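Local coordinates for capsule biosynthesis protein capD (Bacillus anthracis, PDB 3GA9), which cleaves the poly-gamma-D-glutamate capsule and links it through an amide bond to meso-diaminopimelic acid of the peptidoglycan, at residues A[245-250]-A[298-303]; A[253-258]-A[271-276]; A[44-49]-A[115-120]; A[99-104]-A[211-216]; A[137-142]-A[167-172]. One frame throughout, in Å; residues are numbered along the deposited sequence.

Contact 1: residues A[245-250]-A[298-303]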
# COMPACT_ATOMS: atom_id res chain seq x y z
N LEU A 245 2.44 9.69 -10.26
CA LEU A 245 3.29 8.59 -10.63
C LEU A 245 3.35 8.46 -12.14
O LEU A 245 4.43 8.29 -12.71
CB LEU A 245 2.82 7.27 -9.98
CG LEU A 245 3.50 5.97 -10.47
CD1 LEU A 245 4.98 6.02 -10.19
CD2 LEU A 245 2.87 4.67 -9.89
N LEU A 246 2.20 8.50 -12.79
CA LEU A 246 2.10 8.33 -14.20
C LEU A 246 2.81 9.49 -14.91
O LEU A 246 3.44 9.29 -15.95
CB LEU A 246 0.65 8.29 -14.63
CG LEU A 246 0.40 7.19 -15.65
CD1 LEU A 246 -0.99 7.33 -16.23
CD2 LEU A 246 1.48 7.09 -16.76
N GLN A 247 2.71 10.68 -14.34
CA GLN A 247 3.41 11.80 -14.89
C GLN A 247 4.91 11.55 -14.85
O GLN A 247 5.56 11.61 -15.90
CB GLN A 247 3.07 13.08 -14.13
CG GLN A 247 1.80 13.69 -14.61
CD GLN A 247 1.38 14.84 -13.74
OE1 GLN A 247 2.04 15.14 -12.73
NE2 GLN A 247 0.28 15.48 -14.11
N MSE A 248 5.43 11.25 -13.65
CA MSE A 248 6.84 10.92 -13.50
C MSE A 248 7.30 9.85 -14.47
O MSE A 248 8.36 9.98 -15.07
CB MSE A 248 7.15 10.50 -12.10
CG MSE A 248 7.27 11.67 -11.22
SE MSE A 248 7.65 11.22 -9.39
CE MSE A 248 9.44 10.45 -9.60
N LEU A 249 6.48 8.81 -14.66
CA LEU A 249 6.85 7.75 -15.56
C LEU A 249 7.00 8.22 -17.00
O LEU A 249 7.92 7.80 -17.71
CB LEU A 249 5.84 6.62 -15.51
CG LEU A 249 5.83 5.73 -14.26
CD1 LEU A 249 4.56 4.87 -14.26
CD2 LEU A 249 7.10 4.86 -14.13
N LYS A 250 6.13 9.10 -17.42
CA LYS A 250 6.06 9.52 -18.80
C LYS A 250 7.08 10.57 -19.12
O LYS A 250 7.55 10.65 -20.22
CB LYS A 250 4.67 10.00 -19.12
CG LYS A 250 3.89 9.04 -19.95
CD LYS A 250 2.44 9.33 -19.89
CE LYS A 250 1.98 10.05 -21.09
NZ LYS A 250 1.46 9.14 -22.10
N LYS A 298 -7.01 13.81 -18.25
CA LYS A 298 -6.42 14.96 -18.92
C LYS A 298 -5.01 15.27 -18.41
O LYS A 298 -4.10 15.53 -19.22
CB LYS A 298 -7.34 16.19 -18.85
CG LYS A 298 -8.20 16.41 -20.12
CD LYS A 298 -9.48 15.56 -20.16
CE LYS A 298 -10.48 16.06 -21.23
NZ LYS A 298 -11.05 17.43 -20.96
N MSE A 299 -4.82 15.22 -17.09
CA MSE A 299 -3.52 15.56 -16.51
C MSE A 299 -2.40 14.56 -16.77
O MSE A 299 -1.31 14.70 -16.22
CB MSE A 299 -3.66 15.74 -15.02
CG MSE A 299 -3.88 17.14 -14.65
SE MSE A 299 -5.25 16.92 -13.38
CE MSE A 299 -4.25 16.65 -11.73
N VAL A 300 -2.66 13.59 -17.62
CA VAL A 300 -1.79 12.44 -17.76
C VAL A 300 -1.51 12.09 -19.24
O VAL A 300 -0.70 11.21 -19.53
CB VAL A 300 -2.39 11.27 -16.91
CG1 VAL A 300 -2.65 10.00 -17.71
CG2 VAL A 300 -1.53 11.02 -15.70
N SER A 301 -2.18 12.82 -20.14
CA SER A 301 -2.05 12.67 -21.61
C SER A 301 -0.72 13.21 -22.15
O SER A 301 -0.15 14.18 -21.61
CB SER A 301 -3.21 13.36 -22.34
OG SER A 301 -3.19 14.77 -22.10
N ASP A 302 -0.25 12.60 -23.25
CA ASP A 302 1.01 13.01 -23.89
C ASP A 302 1.08 14.53 -24.14
O ASP A 302 2.14 15.12 -24.01
CB ASP A 302 1.24 12.22 -25.19
CG ASP A 302 1.59 10.76 -24.93
OD1 ASP A 302 0.69 9.98 -24.54
OD2 ASP A 302 2.77 10.37 -25.10
N LYS A 303 -0.06 15.14 -24.48
CA LYS A 303 -0.12 16.60 -24.63
C LYS A 303 0.03 17.38 -23.33
O LYS A 303 0.71 18.43 -23.31
CB LYS A 303 -1.40 17.06 -25.32
CG LYS A 303 -1.55 18.60 -25.21
CD LYS A 303 -2.51 19.20 -26.20
CE LYS A 303 -1.92 19.21 -27.60
NZ LYS A 303 -2.99 19.43 -28.57
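The side-chain amide of Gln247 meets Met299 O in its own plane, whereas Lys250 comes to the Asp302 carboxylate from above its plane. NE2 of Gln247 donates to Met299 O at 2.8 Å, in a nearly straight bond whose acceptor lies only 4° out of the amide plane. Lys250 NZ instead stands well above the plane of the carboxylate, 58° out of it, and closes a 2.7 Å salt bridge to Asp302 OD1. The contact thus sets helix 242-254 against an N-capped helix start, the turn before helix 302-306 with Ser301 as N-cap, within the larger chain of an Ntn-type gamma-glutamyltransferase.

Gln247 shows how an extended chain spans such a gap: CG lies beside the backbone N (chi1 -83°) and the rest runs straight toward the turn. Because NE2 also donates to Asp281 OD2 on helix 264-283, two acceptors fix the rotation of the amide. Lys250, by contrast, is bent in its outer half; its CE passes 3.3 Å from Val300 O before NZ turns to the acid. NZ has a further acceptor in Asn227 O on strand 219-228, so a single ammonium joins helix 242-254, the start of helix 302-306 and strand 219-228.

Beside these two polar grips lies an apolar one. The side chains of Leu246 and Val300 cross at about a right angle, with Val300 CG2 3.7 Å from Leu246 CB. The closest approach of this pair, Leu246 CD1 to Val300 CG1 at 3.5 Å, is tighter than usual van der Waals contact.

Contact 2: residues A[253-258]-A[271-276]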
# COMPACT_ATOMS: atom_id res chain seq x y z
N GLU A 253 10.23 8.64 -19.56
CA GLU A 253 10.37 7.99 -20.85
C GLU A 253 10.63 9.00 -21.97
O GLU A 253 11.36 8.70 -22.93
CB GLU A 253 9.21 7.05 -21.17
CG GLU A 253 7.96 7.67 -21.71
CD GLU A 253 7.19 6.73 -22.63
OE1 GLU A 253 5.97 6.54 -22.42
OE2 GLU A 253 7.80 6.17 -23.56
N LYS A 254 10.06 10.20 -21.82
CA LYS A 254 10.20 11.25 -22.83
C LYS A 254 11.65 11.69 -22.88
O LYS A 254 12.27 11.60 -23.93
CB LYS A 254 9.29 12.43 -22.54
CG LYS A 254 8.83 13.17 -23.78
CD LYS A 254 8.08 14.42 -23.36
CE LYS A 254 7.89 15.41 -24.50
NZ LYS A 254 7.64 16.78 -23.92
N LYS A 255 12.19 12.13 -21.74
CA LYS A 255 13.61 12.53 -21.64
C LYS A 255 14.57 11.40 -21.25
O LYS A 255 15.50 11.63 -20.48
CB LYS A 255 13.79 13.72 -20.68
CG LYS A 255 12.87 13.76 -19.50
CD LYS A 255 12.50 15.20 -19.11
CE LYS A 255 13.40 15.72 -17.98
NZ LYS A 255 13.14 17.15 -17.60
N GLU A 256 14.34 10.21 -21.84
CA GLU A 256 14.97 8.90 -21.47
C GLU A 256 16.15 8.93 -20.49
O GLU A 256 17.30 8.73 -20.88
CB GLU A 256 15.39 8.07 -22.71
CG GLU A 256 14.43 8.09 -23.90
CD GLU A 256 14.79 9.15 -24.97
OE1 GLU A 256 15.37 10.21 -24.62
OE2 GLU A 256 14.49 8.92 -26.17
N VAL A 257 15.87 9.13 -19.23
CA VAL A 257 16.94 9.17 -18.30
C VAL A 257 17.53 7.77 -18.19
O VAL A 257 18.54 7.60 -17.57
CB VAL A 257 16.42 9.66 -17.01
CG1 VAL A 257 15.08 9.09 -16.77
CG2 VAL A 257 17.34 9.34 -15.94
N TYR A 258 16.90 6.78 -18.80
CA TYR A 258 17.48 5.46 -18.81
C TYR A 258 18.85 5.43 -19.49
O TYR A 258 19.71 4.63 -19.12
CB TYR A 258 16.56 4.41 -19.43
CG TYR A 258 17.15 3.02 -19.27
CD1 TYR A 258 17.27 2.41 -18.01
CD2 TYR A 258 17.65 2.32 -20.38
CE1 TYR A 258 17.84 1.14 -17.85
CE2 TYR A 258 18.21 1.04 -20.23
CZ TYR A 258 18.31 0.46 -18.97
OH TYR A 258 18.86 -0.80 -18.85
N MSE A 271 16.11 12.33 -12.13
CA MSE A 271 15.00 11.87 -11.25
C MSE A 271 14.54 12.95 -10.26
O MSE A 271 13.35 13.19 -10.09
CB MSE A 271 15.39 10.60 -10.48
CG MSE A 271 15.44 9.36 -11.36
SE MSE A 271 13.75 9.09 -12.37
CE MSE A 271 14.35 7.65 -13.57
N GLU A 272 15.52 13.58 -9.63
CA GLU A 272 15.30 14.72 -8.78
C GLU A 272 14.51 15.81 -9.49
O GLU A 272 13.68 16.47 -8.87
CB GLU A 272 16.65 15.21 -8.26
CG GLU A 272 16.93 16.70 -8.37
CD GLU A 272 16.07 17.55 -7.44
OE1 GLU A 272 15.50 16.99 -6.49
OE2 GLU A 272 15.96 18.77 -7.67
N GLU A 273 14.75 15.98 -10.78
CA GLU A 273 14.06 17.02 -11.54
C GLU A 273 12.66 16.58 -11.87
O GLU A 273 11.70 17.33 -11.72
CB GLU A 273 14.77 17.34 -12.87
CG GLU A 273 16.17 17.93 -12.75
CD GLU A 273 16.75 18.29 -14.13
OE1 GLU A 273 16.08 19.08 -14.86
OE2 GLU A 273 17.85 17.78 -14.47
N ILE A 274 12.56 15.36 -12.36
CA ILE A 274 11.30 14.80 -12.74
C ILE A 274 10.39 14.82 -11.53
O ILE A 274 9.20 15.05 -11.66
CB ILE A 274 11.48 13.40 -13.30
CG1 ILE A 274 12.24 13.49 -14.63
CG2 ILE A 274 10.13 12.68 -13.42
CD1 ILE A 274 12.22 12.22 -15.50
N SER A 275 10.96 14.68 -10.34
CA SER A 275 10.13 14.55 -9.15
C SER A 275 9.59 15.90 -8.64
O SER A 275 8.43 15.96 -8.20
CB SER A 275 10.77 13.67 -8.04
OG SER A 275 11.59 14.39 -7.13
N ARG A 276 10.38 16.97 -8.70
CA ARG A 276 9.79 18.29 -8.34
C ARG A 276 8.83 18.84 -9.43
O ARG A 276 7.82 19.45 -9.12
CB ARG A 276 10.82 19.31 -7.81
CG ARG A 276 11.78 19.89 -8.81
CD ARG A 276 12.98 20.49 -8.10
NE ARG A 276 13.79 21.33 -9.00
CZ ARG A 276 14.68 20.88 -9.90
NH1 ARG A 276 14.89 19.58 -10.06
NH2 ARG A 276 15.36 21.74 -10.64
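Val257 and Met271 form the tight end of this contact: CG1 of Val257 lies 3.6 Å from CE of Met271, a selenomethionine, and the two side chains cross at about a right angle. Met271 reaches this place through a bend at chi2 (-53°), which turns SE and the terminal methyl toward the valine. Val257 offers both branches, its CG2 lying 4.2 Å from the same CE. Next to them Ile274 closes the apolar patch more loosely, with CD1 4.4 Å from Val257 CG1. On this buried side Val257 also packs on Ala252, Tyr267 and Lys270, Ile274 packs on Met248 and Ala252, and Met271 touches Thr87 of the partner chain.

The opposite end is looser and more polar. Lys255, the first residue to leave helical geometry after helix 242-254, slides past Ile274 in the opposing direction, its CE 4.2 Å from Ile274 CG1. Beyond that point the lysine's NZ is 4.5 Å from Glu273 OE1, too far for a salt bridge, and both residues are partly exposed.

The fold element is a helix-loop-helix connection: the chain leaves helix 242-254, makes a short 3-10 segment at Val257 and Tyr258, and enters helix 264-283. On that second helix the salt bridge is internal, Arg276 NH1 bonding Glu272 OE2 at 2.7 Å.

With no hydrogen bond between the two segments, the chemistry implies adhesion by apolar packing, to which the Lys255–Glu273 pair would add at most a diffuse electrostatic attraction.

Contact 3: residues A[44-49]-A[115-120]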
# COMPACT_ATOMS: atom_id res chain seq x y z
N ALA A 44 -9.59 -13.37 -7.86
CA ALA A 44 -8.55 -12.49 -7.36
C ALA A 44 -9.09 -11.62 -6.25
O ALA A 44 -8.36 -11.30 -5.32
CB ALA A 44 -7.93 -11.65 -8.48
N VAL A 45 -10.38 -11.27 -6.31
CA VAL A 45 -10.97 -10.44 -5.25
C VAL A 45 -11.32 -11.21 -3.96
O VAL A 45 -11.20 -10.66 -2.86
CB VAL A 45 -12.19 -9.60 -5.74
CG1 VAL A 45 -11.85 -8.94 -7.08
CG2 VAL A 45 -13.43 -10.43 -5.83
N ASP A 46 -11.74 -12.46 -4.10
CA ASP A 46 -11.88 -13.31 -2.92
C ASP A 46 -10.52 -13.50 -2.25
O ASP A 46 -10.40 -13.38 -1.03
CB ASP A 46 -12.54 -14.66 -3.26
CG ASP A 46 -14.03 -14.52 -3.68
OD1 ASP A 46 -14.65 -13.44 -3.48
OD2 ASP A 46 -14.59 -15.50 -4.22
N ALA A 47 -9.49 -13.79 -3.05
CA ALA A 47 -8.12 -13.90 -2.51
C ALA A 47 -7.67 -12.58 -1.84
O ALA A 47 -7.03 -12.63 -0.80
CB ALA A 47 -7.13 -14.31 -3.58
N ALA A 48 -8.04 -11.43 -2.43
CA ALA A 48 -7.68 -10.11 -1.95
C ALA A 48 -8.27 -9.80 -0.58
O ALA A 48 -7.61 -9.23 0.28
CB ALA A 48 -8.12 -9.04 -2.97
N ILE A 49 -9.52 -10.18 -0.36
CA ILE A 49 -10.14 -10.01 0.96
C ILE A 49 -9.44 -10.86 2.00
O ILE A 49 -9.21 -10.41 3.13
CB ILE A 49 -11.63 -10.37 0.91
CG1 ILE A 49 -12.34 -9.42 -0.04
CG2 ILE A 49 -12.27 -10.32 2.32
CD1 ILE A 49 -13.55 -10.05 -0.62
N TYR A 115 -18.20 -7.70 -6.09
CA TYR A 115 -17.26 -8.46 -6.91
C TYR A 115 -16.86 -9.82 -6.39
O TYR A 115 -16.05 -10.50 -7.03
CB TYR A 115 -15.98 -7.67 -7.17
CG TYR A 115 -16.25 -6.32 -7.74
CD1 TYR A 115 -16.30 -6.12 -9.12
CD2 TYR A 115 -16.46 -5.23 -6.90
CE1 TYR A 115 -16.57 -4.87 -9.65
CE2 TYR A 115 -16.74 -3.97 -7.42
CZ TYR A 115 -16.80 -3.81 -8.79
OH TYR A 115 -17.06 -2.57 -9.28
N GLY A 116 -17.40 -10.24 -5.25
CA GLY A 116 -16.95 -11.50 -4.66
C GLY A 116 -17.80 -12.67 -5.11
O GLY A 116 -18.88 -12.46 -5.65
N SER A 117 -17.31 -13.89 -4.89
CA SER A 117 -18.09 -15.11 -5.13
C SER A 117 -18.25 -15.90 -3.86
O SER A 117 -19.37 -16.18 -3.44
CB SER A 117 -17.40 -16.01 -6.12
OG SER A 117 -17.44 -15.40 -7.39
N LEU A 118 -17.13 -16.29 -3.26
CA LEU A 118 -17.13 -17.09 -2.03
C LEU A 118 -17.88 -16.42 -0.87
O LEU A 118 -18.05 -15.18 -0.88
CB LEU A 118 -15.70 -17.45 -1.65
CG LEU A 118 -15.07 -18.49 -2.56
CD1 LEU A 118 -13.55 -18.40 -2.47
CD2 LEU A 118 -15.54 -19.90 -2.18
N PRO A 119 -18.39 -17.21 0.10
CA PRO A 119 -19.16 -16.51 1.12
C PRO A 119 -18.20 -15.85 2.07
O PRO A 119 -17.10 -16.36 2.30
CB PRO A 119 -19.96 -17.61 1.79
CG PRO A 119 -19.25 -18.84 1.51
CD PRO A 119 -18.45 -18.68 0.26
N MSE A 120 -18.63 -14.71 2.61
CA MSE A 120 -17.75 -13.78 3.32
C MSE A 120 -17.14 -14.37 4.57
O MSE A 120 -15.95 -14.15 4.85
CB MSE A 120 -18.50 -12.50 3.67
CG MSE A 120 -17.56 -11.50 4.37
SE MSE A 120 -16.19 -10.82 3.19
CE MSE A 120 -16.93 -9.07 3.08
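Asp46 points its carboxylate straight into the loop 115-120, where two successive backbone amides receive it in different ways. OD1 accepts from Ser117 N at 3.0 Å through its syn lone pair, on the side of the other oxygen. Leu118 N reaches OD2 at 2.8 Å along an almost linear N-H...O line (174°), but comes from above the carboxylate plane, 41° out of it. A weak third bond from Ser117 N to OD2 completes a fork that leaves the group little freedom to turn. CG of Asp46 lies beside its own backbone N (chi1 -68°), which aims the acid outward from the helix. The two amide donors would be expected to stabilise its negative charge.

Apolar groups flank this polar centre. Leu118 leans over the acid's stem, CD1 lying 4.0 Å from Asp46 CB. Val45 turns CG2 toward Tyr115, though the exact placing of this methyl is uncertain, while the ring of that tyrosine runs off toward strand 78-83, its hydroxyl bonded to Thr80. One turn farther along the helix, Ile49 and the selenomethionine Met120 cross at about a right angle, CG2 to SE at 4.0 Å.

The contact therefore joins the start of helix 44-58 to the connection between helices 104-115 and 120-133. Leu123 of the latter packs on Asp46, Ile49 and Leu118, His112 of the former touches Ile49 and Met120, and Val45 rests on Ile73 of strand 68-75.

Contact 4: residues A[99-104]-A[211-216]; sequences IGVPGF and EDIKGY
Pro102 O takes a hydrogen bond from Tyr194 OH and also rests over one face of the Tyr216 ring, 3.9 Å above its plane and displaced toward the rim. Next to it on the same face lies Gly103. Its CA is 3.7 Å from the centroid of the Tyr216 ring and 26° off the normal, a CH-pi contact over the face, and it comes to 3.4 Å from Tyr216 CZ. So close an approach suits a residue without a side chain, and Gly103 has a second role as the N-cap position of helix 104-115. Tyr216 CG stands opposite the backbone N across its CA–CB bond (chi1 -178°), which stretches the ring along the loop and delivers OH to the carbonyl oxygen of Arg85.

Val101 fills the other half. Its CG1 sits 3.7 Å from Ile213 CA, on the last turn of helix 210-214, and 4.2 Å from Tyr216 CB, so that this methyl is wedged between helix end and aromatic side chain. Further ties surround the pair: Ile213 packs on helix 196-206, Asp212 OD2 accepts from Tyr90 N, the backbone of Val101 bonds to that of Thr87, and Gly100 O accepts from Asn36 ND2 of the partner chain.

No hydrogen bond passes between the two segments themselves. The chemistry implies an interface made by apolar packing and a CH-pi contact, with Pro102 O, Asp212 OD2 and Tyr216 OH bonded to residues outside the two segments.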
# COMPACT_ATOMS: atom_id res chain seq x y z
N ILE A 99 -7.83 11.05 14.22
CA ILE A 99 -8.26 9.71 13.83
C ILE A 99 -9.47 9.79 12.87
O ILE A 99 -10.49 10.34 13.23
CB ILE A 99 -8.66 8.90 15.10
CG1 ILE A 99 -7.51 8.89 16.11
CG2 ILE A 99 -9.17 7.48 14.75
CD1 ILE A 99 -7.86 8.24 17.45
N GLY A 100 -9.36 9.23 11.66
CA GLY A 100 -10.52 9.10 10.75
C GLY A 100 -11.42 7.91 11.09
O GLY A 100 -11.02 7.00 11.80
N VAL A 101 -12.66 7.92 10.60
CA VAL A 101 -13.51 6.76 10.71
C VAL A 101 -12.94 5.67 9.81
O VAL A 101 -12.78 5.91 8.61
CB VAL A 101 -14.95 7.08 10.28
CG1 VAL A 101 -15.86 5.94 10.68
CG2 VAL A 101 -15.44 8.36 10.95
N PRO A 102 -12.62 4.49 10.37
CA PRO A 102 -11.99 3.44 9.56
C PRO A 102 -12.87 2.94 8.45
O PRO A 102 -14.09 2.87 8.58
CB PRO A 102 -11.66 2.32 10.56
CG PRO A 102 -11.51 3.05 11.87
CD PRO A 102 -12.59 4.14 11.81
N GLY A 103 -12.26 2.58 7.34
CA GLY A 103 -13.02 2.32 6.15
C GLY A 103 -12.76 0.94 5.64
O GLY A 103 -13.49 0.46 4.79
N PHE A 104 -11.73 0.31 6.19
CA PHE A 104 -11.29 -1.02 5.78
C PHE A 104 -12.37 -2.08 5.76
O PHE A 104 -12.53 -2.75 4.75
CB PHE A 104 -10.12 -1.48 6.65
CG PHE A 104 -9.58 -2.85 6.29
CD1 PHE A 104 -10.25 -4.01 6.69
CD2 PHE A 104 -8.40 -2.98 5.57
CE1 PHE A 104 -9.77 -5.27 6.37
CE2 PHE A 104 -7.90 -4.23 5.25
CZ PHE A 104 -8.59 -5.38 5.66
N GLU A 211 -22.86 8.03 15.37
CA GLU A 211 -23.50 8.30 14.09
C GLU A 211 -22.46 8.49 13.00
O GLU A 211 -22.68 8.11 11.86
CB GLU A 211 -24.45 9.50 14.21
CG GLU A 211 -25.78 9.18 14.94
CD GLU A 211 -26.70 8.18 14.18
OE1 GLU A 211 -26.66 8.09 12.93
OE2 GLU A 211 -27.49 7.46 14.85
N ASP A 212 -21.32 9.07 13.35
CA ASP A 212 -20.19 9.18 12.39
C ASP A 212 -19.65 7.84 11.95
O ASP A 212 -19.47 7.59 10.77
CB ASP A 212 -19.05 10.00 12.96
CG ASP A 212 -19.14 11.48 12.57
OD1 ASP A 212 -20.26 12.05 12.53
OD2 ASP A 212 -18.06 12.07 12.32
N ILE A 213 -19.41 6.97 12.92
CA ILE A 213 -18.94 5.63 12.62
C ILE A 213 -19.97 4.94 11.73
O ILE A 213 -19.63 4.38 10.69
CB ILE A 213 -18.70 4.86 13.90
CG1 ILE A 213 -17.58 5.54 14.68
CG2 ILE A 213 -18.40 3.39 13.60
CD1 ILE A 213 -17.66 5.34 16.15
N LYS A 214 -21.24 5.03 12.12
CA LYS A 214 -22.32 4.35 11.41
C LYS A 214 -22.49 4.85 9.97
O LYS A 214 -22.88 4.09 9.10
CB LYS A 214 -23.61 4.54 12.20
CG LYS A 214 -24.73 3.63 11.83
CD LYS A 214 -25.74 3.60 12.98
CE LYS A 214 -27.07 3.01 12.52
NZ LYS A 214 -27.55 3.75 11.33
N GLY A 215 -22.18 6.12 9.72
CA GLY A 215 -22.37 6.70 8.40
C GLY A 215 -21.24 6.54 7.39
O GLY A 215 -21.29 7.13 6.30
N TYR A 216 -20.22 5.74 7.71
CA TYR A 216 -19.11 5.56 6.79
C TYR A 216 -19.56 5.07 5.41
O TYR A 216 -20.31 4.11 5.30
CB TYR A 216 -18.03 4.60 7.34
CG TYR A 216 -16.90 4.53 6.35
CD1 TYR A 216 -16.87 3.56 5.35
CD2 TYR A 216 -15.92 5.52 6.34
CE1 TYR A 216 -15.88 3.55 4.42
CE2 TYR A 216 -14.93 5.53 5.43
CZ TYR A 216 -14.92 4.55 4.46
OH TYR A 216 -13.92 4.58 3.54

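Contact 5: residues A[137-142]-A[167-172]; sequences VDDSLT and IETGET
A two-stranded antiparallel sheet, 135-136 with 172-173, continues here into a type II beta turn at Glu168–Glu171 that docks on Val137, just ahead of helix 139-152. Val137 uses both its backbone N and its backbone O. Its N donates to Glu171 O at 2.8 Å, and its O accepts from Gly170 N at 2.9 Å, with an N-H...O angle of 170°. The same Val137 O also receives a CA-H...O contact from Thr169 CA at 3.4 Å, so one carbonyl oxygen is approached by two neighbouring residues of the turn. The turn is closed internally by Glu171 N to Glu168 O at 3.1 Å. Gly170 carries a positive phi (98°), a backbone shape that glycine adopts readily.

Side chains seal the contact on its buried flank. Val137 CG1 lies 4.0 Å from Ile167 CG2; the two side chains meet at a slant, and both continue onto Leu173 of the sheet. On the outer flank Thr169 keeps company with the first turn of the helix. CG2 of Thr169 packs 3.6 Å from Val137 O, and a weak, less certain bond links its OG1 to Asp139 OD1. Asp138 is the N-cap of helix 139-152, so only Val137 and Asp138 separate strand 135-136 from the helix.

Gly170 and Glu171, just before one strand, thus face the single Val137, just after the other, with glycine at the turn: the arrangement of a G1-type beta bulge coupled to a type II turn.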
# COMPACT_ATOMS: atom_id res chain seq x y z
N VAL A 137 6.24 -14.41 15.18
CA VAL A 137 6.67 -13.07 14.81
C VAL A 137 7.99 -13.06 14.05
O VAL A 137 8.91 -13.80 14.36
CB VAL A 137 6.59 -12.01 15.96
CG1 VAL A 137 5.45 -12.33 16.93
CG2 VAL A 137 7.90 -11.82 16.65
N ASP A 138 8.04 -12.22 13.03
CA ASP A 138 9.21 -12.05 12.20
C ASP A 138 10.07 -10.87 12.66
O ASP A 138 9.70 -10.12 13.57
CB ASP A 138 8.80 -11.84 10.73
CG ASP A 138 8.22 -10.43 10.47
OD1 ASP A 138 7.14 -10.09 11.02
OD2 ASP A 138 8.87 -9.65 9.72
N ASP A 139 11.21 -10.72 11.99
CA ASP A 139 12.15 -9.62 12.19
C ASP A 139 11.45 -8.27 12.21
O ASP A 139 11.59 -7.50 13.16
CB ASP A 139 13.19 -9.61 11.05
CG ASP A 139 14.43 -10.45 11.36
OD1 ASP A 139 14.51 -11.09 12.46
OD2 ASP A 139 15.35 -10.45 10.47
N SER A 140 10.73 -7.97 11.13
CA SER A 140 10.25 -6.61 10.93
C SER A 140 9.26 -6.19 12.02
O SER A 140 9.34 -5.07 12.53
CB SER A 140 9.69 -6.45 9.53
OG SER A 140 8.73 -7.44 9.31
N LEU A 141 8.38 -7.10 12.43
CA LEU A 141 7.43 -6.80 13.49
C LEU A 141 8.15 -6.50 14.81
O LEU A 141 7.91 -5.45 15.42
CB LEU A 141 6.40 -7.90 13.67
CG LEU A 141 5.40 -7.70 14.82
CD1 LEU A 141 4.61 -6.36 14.76
CD2 LEU A 141 4.42 -8.90 14.92
N THR A 142 9.02 -7.40 15.25
CA THR A 142 9.79 -7.08 16.47
C THR A 142 10.55 -5.74 16.37
O THR A 142 10.48 -4.93 17.28
CB THR A 142 10.65 -8.29 17.08
OG1 THR A 142 11.83 -7.79 17.73
CG2 THR A 142 11.06 -9.23 16.08
N ILE A 167 8.09 -8.26 21.69
CA ILE A 167 8.02 -9.70 21.48
C ILE A 167 9.10 -10.16 20.48
O ILE A 167 9.27 -9.56 19.43
CB ILE A 167 6.59 -10.13 21.08
CG1 ILE A 167 6.44 -11.66 21.14
CG2 ILE A 167 6.17 -9.53 19.73
CD1 ILE A 167 4.99 -12.14 21.34
N GLU A 168 9.85 -11.21 20.80
CA GLU A 168 11.05 -11.54 20.01
C GLU A 168 10.72 -12.32 18.79
O GLU A 168 9.73 -13.00 18.77
CB GLU A 168 12.03 -12.37 20.83
CG GLU A 168 12.35 -11.78 22.20
CD GLU A 168 13.18 -12.74 23.03
OE1 GLU A 168 12.62 -13.77 23.49
OE2 GLU A 168 14.39 -12.48 23.21
N THR A 169 11.55 -12.23 17.76
CA THR A 169 11.42 -13.06 16.57
C THR A 169 11.32 -14.54 16.97
O THR A 169 12.06 -15.01 17.84
CB THR A 169 12.62 -12.84 15.64
OG1 THR A 169 12.69 -11.45 15.32
CG2 THR A 169 12.48 -13.64 14.32
N GLY A 170 10.37 -15.26 16.37
CA GLY A 170 10.18 -16.68 16.73
C GLY A 170 9.06 -16.94 17.72
O GLY A 170 8.50 -18.02 17.70
N GLU A 171 8.74 -15.98 18.58
CA GLU A 171 7.62 -16.15 19.52
C GLU A 171 6.25 -16.15 18.84
O GLU A 171 6.09 -15.69 17.70
CB GLU A 171 7.64 -15.08 20.61
CG GLU A 171 8.90 -15.05 21.42
CD GLU A 171 9.07 -16.31 22.28
OE1 GLU A 171 8.39 -16.39 23.35
OE2 GLU A 171 9.88 -17.20 21.89
N THR A 172 5.27 -16.70 19.54
CA THR A 172 3.92 -16.81 19.04
C THR A 172 3.11 -15.65 19.59
O THR A 172 2.99 -15.49 20.80
CB THR A 172 3.27 -18.16 19.46
OG1 THR A 172 4.04 -19.22 18.90
CG2 THR A 172 1.82 -18.31 18.95

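Overall arrangement
Contacts 1 and 2 form a continuous unit: they share helix 242-254, their centres lie 12 Å apart, and Met248 O touches Ile274 CG2 at 3.6 Å. Contact 2 is nested along the chain within the loop that contact 1 closes. Contacts 3 and 4 interlock in sequence, their segments alternating, with nearest atoms about 6 Å apart; one segment of each adjoins an end of helix 104-115. Contact 5 is nested within the loop closed by contact 4, yet remains about 16 Å from it at nearest atoms, and lies across the chain's centre from contact 1, 42 Å between centres. The partner chain comes near all five contacts; in this family its N-terminal residue is expected to be the nucleophile.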